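Local coordinates for protein PfVFT1 (Plasmodium falciparum, PDB 5JKQ) that probably binds a small solute between its two lobes, as a Venus flytrap protein of the solute-binding type, at residues 210-215 with 228-233; 78-83 with 127-132; 40-45 with 100-105; 194-199 with 219-224. The protein carries 3 engineered substitutions. All blocks are in the same frame, centred on the assembly; numbering follows the deposited sequence.

In the fold
The four contacts are spread over both halves of a bi-lobed chain. Interactions 2 and 4 lie on opposite sides of its centre, their centres about 39 Å apart. Interactions 1 and 4 share helix 212-222, one near its start and the other at its end; their centres are about 16 Å apart, and the Tyr228 hydroxyl of the first reaches the backbone oxygen of Leu223 in the second. Interactions 2 and 3 are linked through helix 102-118, which follows strand 77-83 and precedes strand 126-132; Tyr129 packs on Pro104. Interactions 1 and 3 come within about 11 Å (nearest atoms). A sulfate ion, probably from crystallisation, lies about 4 Å from the Tyr132 side chain.

Interaction 1: residues 210-215 with 228-233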
loop_
_atom_site.group_PDB
_atom_site.type_symbol
_atom_site.label_atom_id
_atom_site.label_comp_id
_atom_site.label_asym_id
_atom_site.label_seq_id
_atom_site.Cartn_x
_atom_site.Cartn_y
_atom_site.Cartn_z
ATOM N N LEU A 210 15.479 -6.022 2.731
ATOM C CA LEU A 210 15.668 -5.509 1.380
ATOM C C LEU A 210 15.095 -4.101 1.259
ATOM O O LEU A 210 15.577 -3.291 0.468
ATOM C CB LEU A 210 15.021 -6.442 0.354
ATOM C CG LEU A 210 15.140 -6.028 -1.115
ATOM C CD1 LEU A 210 16.593 -5.813 -1.518
ATOM C CD2 LEU A 210 14.497 -7.074 -2.008
ATOM N N THR A 211 14.065 -3.821 2.054
ATOM C CA THR A 211 13.443 -2.502 2.086
ATOM C C THR A 211 13.244 -2.048 3.526
ATOM O O THR A 211 13.312 -2.854 4.455
ATOM C CB THR A 211 12.076 -2.493 1.372
ATOM O OG1 THR A 211 11.118 -3.214 2.158
ATOM C CG2 THR A 211 12.179 -3.119 -0.014
ATOM N N GLU A 212 12.992 -0.756 3.705
ATOM C CA GLU A 212 12.705 -0.210 5.025
ATOM C C GLU A 212 11.411 -0.800 5.576
ATOM O O GLU A 212 11.297 -1.064 6.775
ATOM C CB GLU A 212 12.608 1.316 4.963
ATOM C CG GLU A 212 12.410 1.982 6.317
ATOM C CD GLU A 212 12.410 3.499 6.228
ATOM O OE1 GLU A 212 12.185 4.033 5.122
ATOM O OE2 GLU A 212 12.638 4.155 7.265
ATOM N N ALA A 213 10.439 -1.010 4.693
ATOM C CA ALA A 213 9.140 -1.537 5.091
ATOM C C ALA A 213 9.259 -2.957 5.638
ATOM O O ALA A 213 8.502 -3.347 6.526
ATOM C CB ALA A 213 8.176 -1.505 3.918
ATOM N N ASN A 214 10.204 -3.729 5.103
ATOM C CA ASN A 214 10.446 -5.083 5.593
ATOM C C ASN A 214 10.873 -5.068 7.059
ATOM O O ASN A 214 10.322 -5.798 7.882
ATOM C CB ASN A 214 11.520 -5.793 4.758
ATOM C CG ASN A 214 11.025 -6.227 3.382
ATOM O OD1 ASN A 214 11.744 -6.093 2.391
ATOM N ND2 ASN A 214 9.809 -6.762 3.315
ATOM N N CYS A 215 11.863 -4.238 7.378
ATOM C CA CYS A 215 12.358 -4.129 8.745
ATOM C C CYS A 215 11.310 -3.545 9.687
ATOM O O CYS A 215 11.250 -3.917 10.860
ATOM C CB CYS A 215 13.629 -3.278 8.789
ATOM S SG CYS A 215 15.149 -4.213 8.499
ATOM N N TYR A 228 18.485 -2.981 12.945
ATOM C CA TYR A 228 17.835 -3.152 11.649
ATOM C C TYR A 228 18.661 -2.532 10.530
ATOM O O TYR A 228 18.945 -1.334 10.545
ATOM C CB TYR A 228 16.436 -2.533 11.674
ATOM C CG TYR A 228 15.574 -3.071 12.791
ATOM C CD1 TYR A 228 14.788 -4.202 12.605
ATOM C CD2 TYR A 228 15.553 -2.458 14.037
ATOM C CE1 TYR A 228 14.004 -4.701 13.626
ATOM C CE2 TYR A 228 14.771 -2.951 15.064
ATOM C CZ TYR A 228 13.998 -4.073 14.852
ATOM O OH TYR A 228 13.217 -4.574 15.868
ATOM N N ASP A 229 19.042 -3.362 9.564
ATOM C CA ASP A 229 19.817 -2.916 8.413
ATOM C C ASP A 229 19.068 -3.212 7.119
ATOM O O ASP A 229 18.838 -4.375 6.779
ATOM C CB ASP A 229 21.188 -3.596 8.399
ATOM C CG ASP A 229 22.093 -3.066 7.305
ATOM O OD1 ASP A 229 21.851 -1.941 6.817
ATOM O OD2 ASP A 229 23.055 -3.772 6.937
ATOM N N TYR A 230 18.689 -2.154 6.406
ATOM C CA TYR A 230 18.010 -2.289 5.121
ATOM C C TYR A 230 18.722 -1.519 4.009
ATOM O O TYR A 230 18.476 -1.751 2.824
ATOM C CB TYR A 230 16.561 -1.812 5.233
ATOM C CG TYR A 230 16.421 -0.360 5.619
ATOM C CD1 TYR A 230 16.395 0.637 4.652
ATOM C CD2 TYR A 230 16.310 0.014 6.950
ATOM C CE1 TYR A 230 16.265 1.966 5.001
ATOM C CE2 TYR A 230 16.180 1.341 7.309
ATOM C CZ TYR A 230 16.158 2.313 6.332
ATOM O OH TYR A 230 16.029 3.636 6.687
ATOM N N LYS A 231 19.606 -0.607 4.394
ATOM C CA LYS A 231 20.317 0.223 3.432
ATOM C C LYS A 231 21.403 -0.559 2.694
ATOM O O LYS A 231 21.752 -0.230 1.560
ATOM C CB LYS A 231 20.929 1.433 4.142
ATOM C CG LYS A 231 19.900 2.462 4.585
ATOM C CD LYS A 231 20.492 3.484 5.543
ATOM C CE LYS A 231 19.441 4.491 5.990
ATOM N NZ LYS A 231 20.007 5.559 6.860
ATOM N N SER A 232 21.921 -1.604 3.329
ATOM C CA SER A 232 23.064 -2.336 2.790
ATOM C C SER A 232 22.696 -3.355 1.711
ATOM O O SER A 232 23.584 -3.979 1.129
ATOM C CB SER A 232 23.801 -3.054 3.923
ATOM O OG SER A 232 24.316 -2.129 4.866
ATOM N N PHE A 233 21.403 -3.516 1.438
ATOM C CA PHE A 233 20.931 -4.568 0.534
ATOM C C PHE A 233 20.052 -4.021 -0.584
ATOM O O PHE A 233 19.061 -3.335 -0.331
ATOM C CB PHE A 233 20.170 -5.629 1.329
ATOM C CG PHE A 233 20.892 -6.079 2.564
ATOM C CD1 PHE A 233 21.896 -7.028 2.488
ATOM C CD2 PHE A 233 20.579 -5.539 3.802
ATOM C CE1 PHE A 233 22.569 -7.437 3.624
ATOM C CE2 PHE A 233 21.249 -5.945 4.941
ATOM C CZ PHE A 233 22.245 -6.896 4.851
#
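Glu212 lies alongside Tyr230, the two side chains running in the same direction. Glu212 CB stands over one face, 3.8 Å from the centroid of the Tyr230 ring, in a CH-pi contact; from there the extended chain, with CG trans to the backbone N (chi1 -176°), carries CG and the carboxylate along the phenol towards its hydroxyl. At the far end the carboxylate is turned only 16° from the ring plane, with Glu212 OE2 3.5 Å from Tyr230 OH. Tyr230 holds its CG between its own backbone N and carbonyl carbon (chi1 61°), and this brings the ring over the first turn of the helix, with Tyr230 CB 3.5 Å from Thr211 O. Deeper in, Cys215 SG packs 3.8 Å from Tyr228 CB and approaches the edge of that ring, while its covalent bond goes to Cys209. The Tyr228 hydroxyl is held by Leu223 O. Thr211 starts the helix: Asn214 N donates to Thr211 OG1 at 3.1 Å, and a weak return bond runs from Thr211 N to Asn214 OD1. This capping box sits at the strand-to-helix turn of the beta-alpha-beta unit 206-209, 212-222 and 227-229, where the Cys209-Cys215 disulfide ties strand end to first helical turn.

Interaction 2: residues 78-83 with 127-132. Engineered in segment 127-132: Ala128 (natural residue Thr).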
loop_
_atom_site.group_PDB
_atom_site.type_symbol
_atom_site.label_atom_id
_atom_site.label_comp_id
_atom_site.label_asym_id
_atom_site.label_seq_id
_atom_site.Cartn_x
_atom_site.Cartn_y
_atom_site.Cartn_z
ATOM N N VAL A 78 -11.086 12.724 -12.574
ATOM C CA VAL A 78 -10.373 12.716 -11.303
ATOM C C VAL A 78 -8.870 12.779 -11.569
ATOM O O VAL A 78 -8.367 12.137 -12.491
ATOM C CB VAL A 78 -10.712 11.463 -10.462
ATOM C CG1 VAL A 78 -10.409 10.183 -11.239
ATOM C CG2 VAL A 78 -9.965 11.487 -9.128
ATOM N N LYS A 79 -8.167 13.570 -10.762
ATOM C CA LYS A 79 -6.720 13.711 -10.877
ATOM C C LYS A 79 -6.014 12.897 -9.796
ATOM O O LYS A 79 -6.196 13.150 -8.605
ATOM C CB LYS A 79 -6.310 15.180 -10.770
ATOM C CG LYS A 79 -7.019 16.106 -11.744
ATOM C CD LYS A 79 -6.550 17.540 -11.552
ATOM C CE LYS A 79 -7.519 18.543 -12.153
ATOM N NZ LYS A 79 -7.513 19.825 -11.391
ATOM N N ILE A 80 -5.212 11.923 -10.222
ATOM C CA ILE A 80 -4.480 11.058 -9.301
ATOM C C ILE A 80 -2.994 11.394 -9.349
ATOM O O ILE A 80 -2.442 11.674 -10.413
ATOM C CB ILE A 80 -4.695 9.556 -9.629
ATOM C CG1 ILE A 80 -6.102 9.112 -9.224
ATOM C CG2 ILE A 80 -3.701 8.669 -8.881
ATOM C CD1 ILE A 80 -7.192 9.545 -10.157
ATOM N N GLY A 81 -2.358 11.361 -8.182
ATOM C CA GLY A 81 -0.940 11.646 -8.066
ATOM C C GLY A 81 -0.124 10.392 -7.821
ATOM O O GLY A 81 -0.519 9.521 -7.045
ATOM N N ALA A 82 1.021 10.304 -8.491
ATOM C CA ALA A 82 1.950 9.199 -8.293
ATOM C C ALA A 82 3.385 9.694 -8.438
ATOM O O ALA A 82 3.627 10.735 -9.044
ATOM C CB ALA A 82 1.666 8.083 -9.282
ATOM N N LEU A 83 4.332 8.952 -7.870
ATOM C CA LEU A 83 5.745 9.300 -7.983
ATOM C C LEU A 83 6.213 9.139 -9.427
ATOM O O LEU A 83 5.867 8.160 -10.089
ATOM C CB LEU A 83 6.592 8.427 -7.053
ATOM C CG LEU A 83 6.306 8.545 -5.553
ATOM C CD1 LEU A 83 6.978 7.412 -4.798
ATOM C CD2 LEU A 83 6.770 9.890 -5.011
ATOM N N ILE A 127 -9.725 9.151 -15.876
ATOM C CA ILE A 127 -8.621 9.141 -14.921
ATOM C C ILE A 127 -7.438 9.909 -15.507
ATOM O O ILE A 127 -6.886 9.523 -16.538
ATOM C CB ILE A 127 -8.187 7.699 -14.562
ATOM C CG1 ILE A 127 -9.311 6.967 -13.833
ATOM C CG2 ILE A 127 -6.947 7.697 -13.685
ATOM C CD1 ILE A 127 -10.178 6.116 -14.735
ATOM N N ALA A 128 -7.065 11.000 -14.843
ATOM C CA ALA A 128 -5.922 11.809 -15.253
ATOM C C ALA A 128 -4.777 11.658 -14.257
ATOM O O ALA A 128 -4.848 12.160 -13.138
ATOM C CB ALA A 128 -6.324 13.269 -15.380
ATOM N N TYR A 129 -3.721 10.965 -14.671
ATOM C CA TYR A 129 -2.546 10.787 -13.824
ATOM C C TYR A 129 -1.582 11.963 -13.951
ATOM O O TYR A 129 -1.206 12.351 -15.056
ATOM C CB TYR A 129 -1.822 9.488 -14.180
ATOM C CG TYR A 129 -2.204 8.313 -13.310
ATOM C CD1 TYR A 129 -1.647 8.152 -12.048
ATOM C CD2 TYR A 129 -3.115 7.363 -13.751
ATOM C CE1 TYR A 129 -1.987 7.082 -11.248
ATOM C CE2 TYR A 129 -3.463 6.289 -12.956
ATOM C CZ TYR A 129 -2.895 6.153 -11.706
ATOM O OH TYR A 129 -3.235 5.085 -10.908
ATOM N N ASN A 130 -1.198 12.530 -12.809
ATOM C CA ASN A 130 -0.141 13.536 -12.749
ATOM C C ASN A 130 1.006 13.025 -11.885
ATOM O O ASN A 130 0.777 12.435 -10.830
ATOM C CB ASN A 130 -0.672 14.860 -12.194
ATOM C CG ASN A 130 -1.684 15.515 -13.115
ATOM O OD1 ASN A 130 -2.364 14.844 -13.890
ATOM N ND2 ASN A 130 -1.787 16.834 -13.035
ATOM N N TYR A 131 2.235 13.251 -12.335
ATOM C CA TYR A 131 3.408 12.732 -11.641
ATOM C C TYR A 131 4.174 13.835 -10.910
ATOM O O TYR A 131 4.346 14.937 -11.431
ATOM C CB TYR A 131 4.331 12.015 -12.629
ATOM C CG TYR A 131 3.684 10.860 -13.361
ATOM C CD1 TYR A 131 2.644 10.141 -12.784
ATOM C CD2 TYR A 131 4.119 10.481 -14.623
ATOM C CE1 TYR A 131 2.054 9.082 -13.448
ATOM C CE2 TYR A 131 3.535 9.427 -15.293
ATOM C CZ TYR A 131 2.504 8.730 -14.701
ATOM O OH TYR A 131 1.923 7.679 -15.369
ATOM N N TYR A 132 4.623 13.526 -9.695
ATOM C CA TYR A 132 5.372 14.473 -8.873
ATOM C C TYR A 132 6.501 13.770 -8.126
ATOM O O TYR A 132 6.490 12.550 -7.984
ATOM C CB TYR A 132 4.449 15.165 -7.864
ATOM C CG TYR A 132 3.226 15.811 -8.472
ATOM C CD1 TYR A 132 3.276 17.104 -8.977
ATOM C CD2 TYR A 132 2.016 15.132 -8.530
ATOM C CE1 TYR A 132 2.156 17.699 -9.529
ATOM C CE2 TYR A 132 0.893 15.718 -9.080
ATOM C CZ TYR A 132 0.968 17.000 -9.577
ATOM O OH TYR A 132 -0.151 17.585 -10.123
#
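Ile80 and Tyr129 form the apolar centre, on the sheet face they share with Val78, Ala82, Ile127 and Tyr131. Ile80 CB stands over one face of the phenol ring, 4.3 Å from the Tyr129 centroid, and its CG2 branch presses close to the rim, 3.3 Å from Tyr129 CE1. The other branch of Ile80 goes the opposite way along the strand: a chi1 of -73° sets CG1 beside the backbone N, and CD1 comes within 4.0 Å of Ile127 CG2. Ala82 CB lies near both aromatic neighbours, 4.2 Å from Tyr131 CD1. Further out, the two parallel backbones are joined by five hydrogen bonds, alternating in direction: Ile80 and Ala82 donate to Ala128 and Asn130, and Ala128, Asn130 and Tyr132 donate to Val78, Ile80 and Ala82. The bond from Asn130 N to Ile80 O is nearly straight, at 2.8 Å and 177°. Ala128, an engineered residue, and Lys79 are paired on the other face. At the polar edge Tyr129 OH is hydrogen-bonded to Asp148 and Tyr131 OH to Gln96 O. Strand 77-83 is the middle of a three-stranded parallel sheet, between 126-132 and 146-147; helix 102-118 packs on Ile80 and Tyr129 through Met107 and on Val78 and Ile127 through Trp111, while helix 135-140 meets Leu83 and Tyr132.

Interaction 3: residues 40-45 with 100-105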
loop_
_atom_site.group_PDB
_atom_site.type_symbol
_atom_site.label_atom_id
_atom_site.label_comp_id
_atom_site.label_asym_id
_atom_site.label_seq_id
_atom_site.Cartn_x
_atom_site.Cartn_y
_atom_site.Cartn_z
ATOM N N HIS A 40 -2.336 -10.557 -13.190
ATOM C CA HIS A 40 -0.984 -10.015 -13.156
ATOM C C HIS A 40 -0.045 -10.908 -12.353
ATOM O O HIS A 40 1.163 -10.673 -12.315
ATOM C CB HIS A 40 -0.988 -8.609 -12.565
ATOM C CG HIS A 40 -1.588 -7.580 -13.469
ATOM N ND1 HIS A 40 -1.002 -7.202 -14.658
ATOM C CD2 HIS A 40 -2.719 -6.845 -13.355
ATOM C CE1 HIS A 40 -1.748 -6.280 -15.240
ATOM N NE2 HIS A 40 -2.796 -6.045 -14.470
ATOM N N ASN A 41 -0.610 -11.933 -11.719
ATOM C CA ASN A 41 0.157 -12.866 -10.904
ATOM C C ASN A 41 1.004 -12.135 -9.868
ATOM O O ASN A 41 2.191 -12.423 -9.700
ATOM C CB ASN A 41 1.045 -13.744 -11.788
ATOM C CG ASN A 41 1.477 -15.021 -11.093
ATOM O OD1 ASN A 41 0.676 -15.685 -10.437
ATOM N ND2 ASN A 41 2.753 -15.361 -11.222
ATOM N N VAL A 42 0.382 -11.174 -9.188
ATOM C CA VAL A 42 1.049 -10.411 -8.138
ATOM C C VAL A 42 0.641 -10.949 -6.769
ATOM O O VAL A 42 -0.458 -11.479 -6.598
ATOM C CB VAL A 42 0.727 -8.902 -8.233
ATOM C CG1 VAL A 42 1.398 -8.295 -9.460
ATOM C CG2 VAL A 42 -0.776 -8.658 -8.265
ATOM N N ASP A 43 1.544 -10.818 -5.803
ATOM C CA ASP A 43 1.371 -11.436 -4.494
ATOM C C ASP A 43 0.771 -10.459 -3.484
ATOM O O ASP A 43 1.411 -10.103 -2.494
ATOM C CB ASP A 43 2.720 -11.965 -3.995
ATOM C CG ASP A 43 2.579 -12.932 -2.832
ATOM O OD1 ASP A 43 1.450 -13.393 -2.560
ATOM O OD2 ASP A 43 3.609 -13.243 -2.198
ATOM N N TYR A 44 -0.464 -10.037 -3.743
ATOM C CA TYR A 44 -1.179 -9.135 -2.847
ATOM C C TYR A 44 -2.437 -9.793 -2.298
ATOM O O TYR A 44 -3.046 -10.636 -2.957
ATOM C CB TYR A 44 -1.561 -7.840 -3.567
ATOM C CG TYR A 44 -0.392 -6.990 -4.008
ATOM C CD1 TYR A 44 0.462 -6.410 -3.078
ATOM C CD2 TYR A 44 -0.158 -6.746 -5.353
ATOM C CE1 TYR A 44 1.524 -5.625 -3.480
ATOM C CE2 TYR A 44 0.899 -5.963 -5.764
ATOM C CZ TYR A 44 1.739 -5.403 -4.824
ATOM O OH TYR A 44 2.795 -4.623 -5.231
ATOM N N SER A 45 -2.823 -9.391 -1.089
ATOM C CA SER A 45 -4.087 -9.813 -0.496
ATOM C C SER A 45 -4.997 -8.603 -0.318
ATOM O O SER A 45 -4.526 -7.497 -0.050
ATOM C CB SER A 45 -3.852 -10.513 0.845
ATOM O OG SER A 45 -3.363 -9.607 1.818
ATOM N N VAL A 100 0.729 1.667 -16.924
ATOM C CA VAL A 100 0.243 0.303 -17.092
ATOM C C VAL A 100 0.730 -0.570 -15.940
ATOM O O VAL A 100 1.638 -0.187 -15.201
ATOM C CB VAL A 100 0.709 -0.308 -18.432
ATOM C CG1 VAL A 100 0.035 0.393 -19.598
ATOM C CG2 VAL A 100 2.225 -0.226 -18.560
ATOM N N GLY A 101 0.122 -1.743 -15.799
ATOM C CA GLY A 101 0.478 -2.674 -14.743
ATOM C C GLY A 101 -0.624 -2.815 -13.714
ATOM O O GLY A 101 -1.717 -2.270 -13.879
ATOM N N PHE A 102 -0.327 -3.542 -12.642
ATOM C CA PHE A 102 -1.326 -3.882 -11.637
ATOM C C PHE A 102 -1.926 -2.656 -10.954
ATOM O O PHE A 102 -3.139 -2.448 -11.001
ATOM C CB PHE A 102 -0.719 -4.802 -10.580
ATOM C CG PHE A 102 -1.631 -5.068 -9.420
ATOM C CD1 PHE A 102 -2.711 -5.925 -9.552
ATOM C CD2 PHE A 102 -1.410 -4.459 -8.196
ATOM C CE1 PHE A 102 -3.553 -6.171 -8.484
ATOM C CE2 PHE A 102 -2.249 -4.701 -7.123
ATOM C CZ PHE A 102 -3.321 -5.558 -7.265
ATOM N N TRP A 103 -1.081 -1.853 -10.316
ATOM C CA TRP A 103 -1.564 -0.736 -9.508
ATOM C C TRP A 103 -2.374 0.274 -10.322
ATOM O O TRP A 103 -3.413 0.742 -9.855
ATOM C CB TRP A 103 -0.390 -0.045 -8.810
ATOM C CG TRP A 103 0.076 -0.805 -7.614
ATOM C CD1 TRP A 103 1.279 -1.422 -7.452
ATOM C CD2 TRP A 103 -0.668 -1.052 -6.413
ATOM N NE1 TRP A 103 1.337 -2.032 -6.222
ATOM C CE2 TRP A 103 0.154 -1.819 -5.565
ATOM C CE3 TRP A 103 -1.946 -0.695 -5.972
ATOM C CZ2 TRP A 103 -0.259 -2.235 -4.299
ATOM C CZ3 TRP A 103 -2.354 -1.110 -4.715
ATOM C CH2 TRP A 103 -1.514 -1.871 -3.895
ATOM N N PRO A 104 -1.910 0.618 -11.534
ATOM C CA PRO A 104 -2.772 1.424 -12.406
ATOM C C PRO A 104 -4.101 0.734 -12.708
ATOM O O PRO A 104 -5.147 1.386 -12.672
ATOM C CB PRO A 104 -1.935 1.581 -13.679
ATOM C CG PRO A 104 -0.540 1.481 -13.216
ATOM C CD PRO A 104 -0.550 0.486 -12.087
ATOM N N ASP A 105 -4.059 -0.566 -12.996
ATOM C CA ASP A 105 -5.274 -1.320 -13.291
ATOM C C ASP A 105 -6.227 -1.341 -12.101
ATOM O O ASP A 105 -7.444 -1.350 -12.282
ATOM C CB ASP A 105 -4.941 -2.761 -13.697
ATOM C CG ASP A 105 -4.595 -2.898 -15.170
ATOM O OD1 ASP A 105 -4.879 -1.966 -15.954
ATOM O OD2 ASP A 105 -4.047 -3.954 -15.545
#
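A chi1 of 173° at Phe102 swings the ring out from the first turn of its helix towards Val42 and Tyr44, while His40, its imidazole turned to the side of its own backbone N (chi1 -72°), reaches past it to Asp105. His40 NE2 donates to Asp105 OD2 at 2.7 Å; the acceptor lies in the imidazole plane and uses its anti lone pair, and the carboxylate is twisted out of the plane of the ring. Phe102 CA sits over one face of that imidazole, and His40 CD2 in turn meets the edge of the Phe102 ring. Over a face of the same phenyl comes Val42 CG2, 3.8 Å from the Phe102 centroid. Tyr44 and Phe102 have nearly parallel planes, 18° apart, but are offset, with little ring over ring and Tyr44 CD2 3.4 Å from Phe102 CE2. Trp103 completes the aromatic cluster: the edge of its six-membered ring is directed at the face of Tyr44 in a T-shaped pair, and Trp103 NE1 donates to Tyr44 OH at 3.1 Å, the oxygen somewhat out of the indole plane. The contact joins the link that leaves helix 32-39 through a Schellman motif at Asn41 to the start of helix 102-118. Leu36 and Ile37 of helix 32-39 also pack on Phe102, and Ile175 of strand 175-184 touches Tyr44 and Trp103.

Interaction 4: residues 194-199 with 219-224; sequences DLKSYI and KNIFLD
Phe222 inserts its ring between Leu195, Lys196 and Ile199 of the facing helix, its side chain crossing each of theirs at about a right angle. The leading end of the ring, CZ, meets the Leu195 branch, 3.8 Å from Leu195 CD2. Along the neighbouring side, Phe222 CE1 is 3.7 Å from Ile199 CG1, an off-centre CH-pi contact, and Phe222 CD1 touches Ile199 CG2. The Lys196 backbone approaches in the ring plane: its CA lies at the edge, 3.8 Å from Phe222 CE1. With chi1 at -78°, the Lys196 chain leaves on the side of its backbone N and, extended from there, passes the phenyl and lays CE 3.8 Å from Ile221 CG2, a methyl that itself stands over the centre of one Phe222 face. The contact is thus apolar, made by aliphatic groups around one phenyl ring. It joins helix 192-201 to the last turn of helix 212-222, the helix of a beta-alpha-beta unit, in helix-helix packing of the mixed-sheet lobe of this Venus flytrap fold.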
loop_
_atom_site.group_PDB
_atom_site.type_symbol
_atom_site.label_atom_id
_atom_site.label_comp_id
_atom_site.label_asym_id
_atom_site.label_seq_id
_atom_site.Cartn_x
_atom_site.Cartn_y
_atom_site.Cartn_z
ATOM N N ASP A 194 8.879 -19.270 17.420
ATOM C CA ASP A 194 10.210 -19.773 17.743
ATOM C C ASP A 194 11.240 -18.657 17.618
ATOM O O ASP A 194 12.209 -18.606 18.376
ATOM C CB ASP A 194 10.598 -20.941 16.829
ATOM C CG ASP A 194 9.779 -22.190 17.086
ATOM O OD1 ASP A 194 9.348 -22.404 18.239
ATOM O OD2 ASP A 194 9.575 -22.967 16.129
ATOM N N LEU A 195 11.025 -17.768 16.651
ATOM C CA LEU A 195 11.923 -16.641 16.429
ATOM C C LEU A 195 11.906 -15.701 17.630
ATOM O O LEU A 195 12.958 -15.287 18.110
ATOM C CB LEU A 195 11.534 -15.886 15.154
ATOM C CG LEU A 195 12.370 -14.653 14.802
ATOM C CD1 LEU A 195 13.820 -15.028 14.533
ATOM C CD2 LEU A 195 11.770 -13.933 13.605
ATOM N N LYS A 196 10.707 -15.373 18.107
ATOM C CA LYS A 196 10.547 -14.510 19.276
ATOM C C LYS A 196 11.321 -15.040 20.474
ATOM O O LYS A 196 12.028 -14.290 21.148
ATOM C CB LYS A 196 9.071 -14.372 19.649
ATOM C CG LYS A 196 8.277 -13.420 18.771
ATOM C CD LYS A 196 6.837 -13.324 19.255
ATOM C CE LYS A 196 5.915 -12.780 18.181
ATOM N NZ LYS A 196 4.489 -12.805 18.600
ATOM N N SER A 197 11.175 -16.334 20.739
ATOM C CA SER A 197 11.889 -16.977 21.832
ATOM C C SER A 197 13.393 -16.806 21.670
ATOM O O SER A 197 14.085 -16.443 22.617
ATOM C CB SER A 197 11.534 -18.463 21.908
ATOM O OG SER A 197 10.165 -18.641 22.224
ATOM N N TYR A 198 13.897 -17.052 20.464
ATOM C CA TYR A 198 15.328 -16.929 20.204
ATOM C C TYR A 198 15.819 -15.500 20.437
ATOM O O TYR A 198 16.805 -15.288 21.141
ATOM C CB TYR A 198 15.659 -17.365 18.777
ATOM C CG TYR A 198 17.143 -17.416 18.503
ATOM C CD1 TYR A 198 17.886 -18.554 18.796
ATOM C CD2 TYR A 198 17.807 -16.324 17.961
ATOM C CE1 TYR A 198 19.244 -18.603 18.553
ATOM C CE2 TYR A 198 19.165 -16.364 17.713
ATOM C CZ TYR A 198 19.879 -17.505 18.011
ATOM O OH TYR A 198 21.232 -17.552 17.767
ATOM N N ILE A 199 15.130 -14.524 19.850
ATOM C CA ILE A 199 15.503 -13.122 20.019
ATOM C C ILE A 199 15.425 -12.721 21.492
ATOM O O ILE A 199 16.185 -11.869 21.949
ATOM C CB ILE A 199 14.600 -12.181 19.176
ATOM C CG1 ILE A 199 14.696 -12.521 17.685
ATOM C CG2 ILE A 199 14.967 -10.711 19.391
ATOM C CD1 ILE A 199 16.090 -12.409 17.095
ATOM N N LYS A 219 10.059 -4.589 13.256
ATOM C CA LYS A 219 10.375 -3.635 14.313
ATOM C C LYS A 219 9.193 -3.505 15.269
ATOM O O LYS A 219 9.371 -3.286 16.469
ATOM C CB LYS A 219 10.735 -2.269 13.724
ATOM C CG LYS A 219 11.307 -1.283 14.740
ATOM C CD LYS A 219 11.165 0.159 14.278
ATOM C CE LYS A 219 12.497 0.889 14.304
ATOM N NZ LYS A 219 13.435 0.370 13.271
ATOM N N ASN A 220 7.987 -3.647 14.727
ATOM C CA ASN A 220 6.770 -3.617 15.528
ATOM C C ASN A 220 6.755 -4.713 16.585
ATOM O O ASN A 220 6.125 -4.571 17.633
ATOM C CB ASN A 220 5.540 -3.762 14.627
ATOM C CG ASN A 220 5.287 -2.534 13.777
ATOM O OD1 ASN A 220 5.546 -1.406 14.198
ATOM N ND2 ASN A 220 4.774 -2.749 12.571
ATOM N N ILE A 221 7.452 -5.809 16.298
ATOM C CA ILE A 221 7.473 -6.963 17.187
ATOM C C ILE A 221 8.642 -6.902 18.164
ATOM O O ILE A 221 8.462 -7.094 19.366
ATOM C CB ILE A 221 7.568 -8.286 16.388
ATOM C CG1 ILE A 221 6.462 -8.364 15.330
ATOM C CG2 ILE A 221 7.506 -9.493 17.324
ATOM C CD1 ILE A 221 5.047 -8.357 15.892
ATOM N N PHE A 222 9.837 -6.632 17.646
ATOM C CA PHE A 222 11.058 -6.819 18.423
ATOM C C PHE A 222 11.620 -5.537 19.035
ATOM O O PHE A 222 12.423 -5.603 19.962
ATOM C CB PHE A 222 12.122 -7.480 17.548
ATOM C CG PHE A 222 11.768 -8.878 17.135
ATOM C CD1 PHE A 222 11.629 -9.875 18.084
ATOM C CD2 PHE A 222 11.565 -9.196 15.804
ATOM C CE1 PHE A 222 11.298 -11.161 17.716
ATOM C CE2 PHE A 222 11.235 -10.485 15.428
ATOM C CZ PHE A 222 11.102 -11.469 16.386
ATOM N N LEU A 223 11.199 -4.382 18.530
ATOM C CA LEU A 223 11.621 -3.104 19.100
ATOM C C LEU A 223 13.146 -2.944 19.017
ATOM O O LEU A 223 13.728 -3.131 17.950
ATOM C CB LEU A 223 11.138 -2.987 20.549
ATOM C CG LEU A 223 9.668 -3.333 20.791
ATOM C CD1 LEU A 223 9.380 -3.400 22.284
ATOM C CD2 LEU A 223 8.760 -2.324 20.108
ATOM N N ASP A 224 13.789 -2.606 20.134
ATOM C CA ASP A 224 15.226 -2.343 20.142
ATOM C C ASP A 224 16.045 -3.566 20.558
ATOM O O ASP A 224 17.244 -3.453 20.818
ATOM C CB ASP A 224 15.544 -1.171 21.074
ATOM C CG ASP A 224 15.303 -1.501 22.535
ATOM O OD1 ASP A 224 14.427 -2.344 22.821
ATOM O OD2 ASP A 224 15.990 -0.915 23.398
#